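Local coordinates for extracellular solute-binding protein, family 1 (Bifidobacterium longum subsp. infantis ATCC 15697, PDB 3QUF), which probably binds an extracellular solute, perhaps a sugar, and delivers it to a membrane transporter of the ABC type, at residues K227-A232 with K389-Q394; N183-G188 with V261-P266. One frame throughout, in Å; residues are numbered along the deposited sequence.

Contact 1 of 2, residues K227-A232 with K389-Q394; sequences KRWEAA and KIVQGQ
The indole of Trp-229 meets Val-391 and Ile-390 through its six-membered ring. Both methyl groups approach it obliquely. Val-391 CG2 lies 3.5 Å from Trp-229 CH2, at the end of the ring system far from the backbone. It also sits 3.6 Å from Trp-229 CZ3. Ile-390 CG2 comes in nearer the root of the indole, 4.2 Å from Trp-229 CE3. Phe-190 adds an edge-to-face ring contact to the indole. The indole N-H of Trp-229 is used elsewhere: NE1 is hydrogen-bonded to Ser-189 OG.

The torsions explain the reach. The indole is anti to the backbone N of Trp-229 (chi1 -157°), which carries its outer end toward helix 376-391. Val-391 CG2 is anti to its own carbonyl carbon and projects back at the ring.

Glu-230 takes part through its aliphatic base. Ile-390 CG2 rests 3.7 Å from Glu-230 CB and 3.9 Å from Glu-230 CG, the two side chains crossing at about a right angle. One isoleucine methyl therefore touches both the indole and the glutamate stem. The extended chain of Glu-230 carries its carboxylate past this apolar patch. There OE1 accepts a weak hydrogen bond from Ala-397 N. The nearest CA atoms, those of Glu-230 and Ile-390, are 6.2 Å apart.

Helix 376-391 stops just past this point. Gly-393, at positive phi, is the C-prime residue of a Schellman motif, in which Gln-394 N bonds to Lys-389 O and Gly-393 N to Ile-390 O. The contact joins the end of this helix to helix 223-234, as helix-to-helix packing probably within one lobe of the binding protein. Its chemistry is apolar: the hold is van der Waals and hydrophobic, and Trp-229 NE1 and Glu-230 OE1 bond outside it, the latter weakly.

Contact 2 of 2, residues N183-G188 with V261-P266; sequences NTQIAG and VMRSGP
Arg-263 reaches from its strand to Gln-185 and Gly-188, and one water completes the polar link. The water accepts a hydrogen bond from Arg-263 NH2 at 2.8 Å, lying in the guanidinium plane at its edge. It donates to Gln-185 OE1 at 3.2 Å. The two side chains are thus bridged by solvent.

Their direct approach is different in kind. Gln-185 NE2 and Arg-263 NH1 stand 3.5 Å apart, but both are donors and do not bond. The amide and guanidinium planes are almost perpendicular, 87° apart.

Van der Waals contact adds the backbone of Gly-188. Its CA lies 4.1 Å from Arg-263 NE, approaching the guanidinium obliquely. The arginine starts out anti to its backbone N (chi1 -178°), then bends at chi2 (-87°) to bring the guanidinium past this glycine. Asn-296 helps to fix the arrangement: its OD1 accepts from Arg-263 NE, and its ND2 donates to Gly-188 O.

Trp-369 touches both Gln-185 and Arg-263, while Trp-137 of strand 135-144 packs on the arginine. Gln-387 of helix 376-391 holds the loop through Gln-185 O and Ala-187 N. A strand arginine is tied to a helix start here, probably within one lobe of the two-lobed solute-binding fold. The contact therefore sets the loop after strand 176-178, at the start of helix 188-199, against strand 259-264, which pairs with strands 176-178 and 135-144.

The centres of contacts 1 and 2 are about 17 Å apart, on the same side of the chain's centre. They touch directly where Trp-229 CZ2 packs 3.7 Å from Ala-187 CB. Along the chain their segments alternate: 183-188, 227-232, 261-266, then 389-394. Contact 1 is helix on helix, whereas contact 2 joins a loop and the first residue of helix 188-199 to a strand of the mixed sheet. Helices 188-199 and 376-391 both serve the two contacts. The crossed order of the segments stitches the helical flank of contact 1 to the sheet of contact 2, probably within one lobe of the binding protein.

Contact 1 of 2, residues K227-A232 with K389-Q394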
# COMPACT_ATOMS: atom_id res chain seq x y z
N LYS A 227 -6.48 19.41 8.59
CA LYS A 227 -6.19 20.55 9.48
C LYS A 227 -4.82 20.38 10.14
O LYS A 227 -4.06 21.35 10.26
CB LYS A 227 -7.25 20.72 10.57
CG LYS A 227 -8.58 21.30 10.13
CD LYS A 227 -9.40 21.79 11.36
CE LYS A 227 -10.87 22.16 11.03
NZ LYS A 227 -11.05 23.00 9.81
N ARG A 228 -4.53 19.17 10.61
CA ARG A 228 -3.27 18.91 11.27
C ARG A 228 -2.14 18.88 10.25
O ARG A 228 -1.04 19.40 10.49
CB ARG A 228 -3.33 17.63 12.09
CG ARG A 228 -4.38 17.68 13.20
CD ARG A 228 -4.16 18.91 14.14
NE ARG A 228 -2.79 18.94 14.66
CZ ARG A 228 -2.05 20.03 14.87
NH1 ARG A 228 -2.51 21.23 14.58
NH2 ARG A 228 -0.82 19.92 15.36
N TRP A 229 -2.42 18.33 9.08
CA TRP A 229 -1.44 18.33 7.99
C TRP A 229 -1.17 19.78 7.52
O TRP A 229 -0.02 20.15 7.34
CB TRP A 229 -1.92 17.43 6.83
CG TRP A 229 -0.85 16.92 5.93
CD1 TRP A 229 0.08 16.00 6.21
CD2 TRP A 229 -0.63 17.31 4.57
NE1 TRP A 229 0.89 15.77 5.11
CE2 TRP A 229 0.45 16.55 4.09
CE3 TRP A 229 -1.26 18.19 3.70
CZ2 TRP A 229 0.95 16.68 2.80
CZ3 TRP A 229 -0.78 18.30 2.41
CH2 TRP A 229 0.33 17.56 1.98
N GLU A 230 -2.22 20.59 7.37
CA GLU A 230 -2.09 22.02 6.99
C GLU A 230 -1.23 22.76 8.04
O GLU A 230 -0.40 23.61 7.69
CB GLU A 230 -3.48 22.68 6.84
CG GLU A 230 -3.46 24.16 6.44
CD GLU A 230 -4.85 24.82 6.45
OE1 GLU A 230 -5.83 24.20 6.92
OE2 GLU A 230 -4.97 25.98 6.00
N ALA A 231 -1.41 22.42 9.31
CA ALA A 231 -0.66 23.08 10.39
C ALA A 231 0.85 22.88 10.23
O ALA A 231 1.63 23.79 10.52
CB ALA A 231 -1.12 22.57 11.78
N ALA A 232 1.27 21.70 9.76
CA ALA A 232 2.68 21.46 9.48
C ALA A 232 3.14 22.32 8.30
O ALA A 232 4.26 22.78 8.31
CB ALA A 232 2.99 19.97 9.21
N LYS A 389 -2.64 22.38 -3.15
CA LYS A 389 -3.26 23.66 -2.80
C LYS A 389 -3.22 23.94 -1.30
O LYS A 389 -3.08 25.08 -0.88
CB LYS A 389 -4.71 23.72 -3.29
CG LYS A 389 -4.80 23.76 -4.79
CD LYS A 389 -6.26 23.77 -5.33
CE LYS A 389 -6.27 23.30 -6.79
NZ LYS A 389 -7.62 22.94 -7.36
N ILE A 390 -3.36 22.90 -0.48
CA ILE A 390 -3.24 23.10 0.97
C ILE A 390 -1.83 23.54 1.32
O ILE A 390 -1.65 24.51 2.09
CB ILE A 390 -3.54 21.84 1.77
CG1 ILE A 390 -5.02 21.52 1.74
CG2 ILE A 390 -3.01 21.98 3.24
CD1 ILE A 390 -5.32 20.12 2.20
N VAL A 391 -0.83 22.86 0.76
CA VAL A 391 0.57 23.16 1.09
C VAL A 391 0.88 24.61 0.70
O VAL A 391 1.53 25.34 1.46
CB VAL A 391 1.55 22.20 0.43
CG1 VAL A 391 3.00 22.66 0.64
CG2 VAL A 391 1.36 20.78 1.02
N GLN A 392 0.34 25.03 -0.45
CA GLN A 392 0.55 26.39 -0.96
C GLN A 392 -0.33 27.45 -0.32
O GLN A 392 -0.34 28.60 -0.77
CB GLN A 392 0.34 26.38 -2.45
CG GLN A 392 1.40 25.60 -3.14
CD GLN A 392 1.14 25.41 -4.61
OE1 GLN A 392 0.02 25.05 -5.05
NE2 GLN A 392 2.19 25.58 -5.40
N GLY A 393 -1.06 27.10 0.72
CA GLY A 393 -1.88 28.08 1.42
C GLY A 393 -3.04 28.61 0.61
O GLY A 393 -3.58 29.67 0.94
N GLN A 394 -3.47 27.90 -0.44
CA GLN A 394 -4.53 28.40 -1.32
C GLN A 394 -5.91 27.96 -0.92
O GLN A 394 -6.88 28.60 -1.29
CB GLN A 394 -4.30 27.97 -2.77
CG GLN A 394 -2.91 28.30 -3.27
CD GLN A 394 -2.78 28.25 -4.78
OE1 GLN A 394 -3.05 27.23 -5.42
NE2 GLN A 394 -2.32 29.34 -5.35

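Contact 2 of 2, residues N183-G188 with V261-P266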
# COMPACT_ATOMS: atom_id res chain seq x y z
N ASN A 183 3.39 14.74 -6.20
CA ASN A 183 3.07 14.83 -7.65
C ASN A 183 2.34 13.66 -8.22
O ASN A 183 1.52 13.83 -9.11
CB ASN A 183 4.36 14.95 -8.48
CG ASN A 183 5.01 16.27 -8.33
OD1 ASN A 183 4.46 17.17 -7.70
ND2 ASN A 183 6.20 16.41 -8.92
N THR A 184 2.68 12.47 -7.72
CA THR A 184 2.33 11.19 -8.33
C THR A 184 1.29 10.41 -7.55
O THR A 184 0.67 9.49 -8.08
CB THR A 184 3.56 10.29 -8.37
OG1 THR A 184 4.21 10.33 -7.08
CG2 THR A 184 4.53 10.75 -9.45
N GLN A 185 1.12 10.75 -6.28
CA GLN A 185 0.19 10.05 -5.44
C GLN A 185 -0.19 10.90 -4.24
O GLN A 185 0.46 11.91 -3.95
CB GLN A 185 0.81 8.73 -4.97
CG GLN A 185 2.10 8.95 -4.25
CD GLN A 185 2.79 7.66 -3.81
OE1 GLN A 185 2.31 6.55 -4.05
NE2 GLN A 185 3.92 7.82 -3.15
N ILE A 186 -1.23 10.47 -3.55
CA ILE A 186 -1.62 11.07 -2.27
C ILE A 186 -0.36 11.01 -1.39
O ILE A 186 0.35 10.00 -1.39
CB ILE A 186 -2.76 10.25 -1.66
CG1 ILE A 186 -3.97 10.32 -2.61
CG2 ILE A 186 -3.14 10.73 -0.27
CD1 ILE A 186 -4.50 11.70 -2.75
N ALA A 187 -0.10 12.07 -0.63
CA ALA A 187 1.08 12.15 0.21
C ALA A 187 1.12 11.02 1.22
O ALA A 187 0.14 10.76 1.93
CB ALA A 187 1.16 13.51 0.95
N GLY A 188 2.26 10.36 1.31
CA GLY A 188 2.45 9.30 2.29
C GLY A 188 2.34 9.79 3.74
O GLY A 188 1.80 9.10 4.60
N VAL A 261 14.21 14.46 7.07
CA VAL A 261 13.23 13.36 7.01
C VAL A 261 12.69 13.26 5.62
O VAL A 261 12.41 14.30 4.97
CB VAL A 261 12.04 13.66 7.92
CG1 VAL A 261 11.01 12.48 7.86
CG2 VAL A 261 12.49 13.98 9.34
N MSE A 262 12.52 12.02 5.15
CA MSE A 262 11.80 11.74 3.90
C MSE A 262 10.92 10.52 4.09
O MSE A 262 11.22 9.68 4.94
CB MSE A 262 12.82 11.46 2.78
CG MSE A 262 13.47 10.10 2.86
SE MSE A 262 14.62 9.73 1.29
CE MSE A 262 13.36 9.54 -0.05
N ARG A 263 9.85 10.43 3.30
CA ARG A 263 9.06 9.23 3.22
C ARG A 263 9.70 8.33 2.18
O ARG A 263 9.94 8.73 1.05
CB ARG A 263 7.63 9.59 2.85
CG ARG A 263 6.68 8.44 2.79
CD ARG A 263 6.65 7.74 1.45
NE ARG A 263 5.53 6.80 1.33
CZ ARG A 263 5.26 6.10 0.24
NH1 ARG A 263 6.00 6.24 -0.86
NH2 ARG A 263 4.22 5.28 0.24
N SER A 264 9.97 7.09 2.56
CA SER A 264 10.46 6.12 1.59
C SER A 264 10.08 4.71 2.00
O SER A 264 9.12 4.50 2.74
CB SER A 264 11.97 6.27 1.40
OG SER A 264 12.40 5.51 0.25
N GLY A 265 10.75 3.73 1.41
CA GLY A 265 10.43 2.35 1.68
C GLY A 265 11.63 1.48 1.34
O GLY A 265 12.70 1.97 1.02
N PRO A 266 11.45 0.16 1.43
CA PRO A 266 12.58 -0.76 1.34
C PRO A 266 13.36 -0.64 0.03
O PRO A 266 14.58 -0.94 -0.03
CB PRO A 266 11.90 -2.12 1.46
CG PRO A 266 10.72 -1.86 2.33
CD PRO A 266 10.23 -0.49 1.92
O HOH W 1 3.95 4.38 -2.41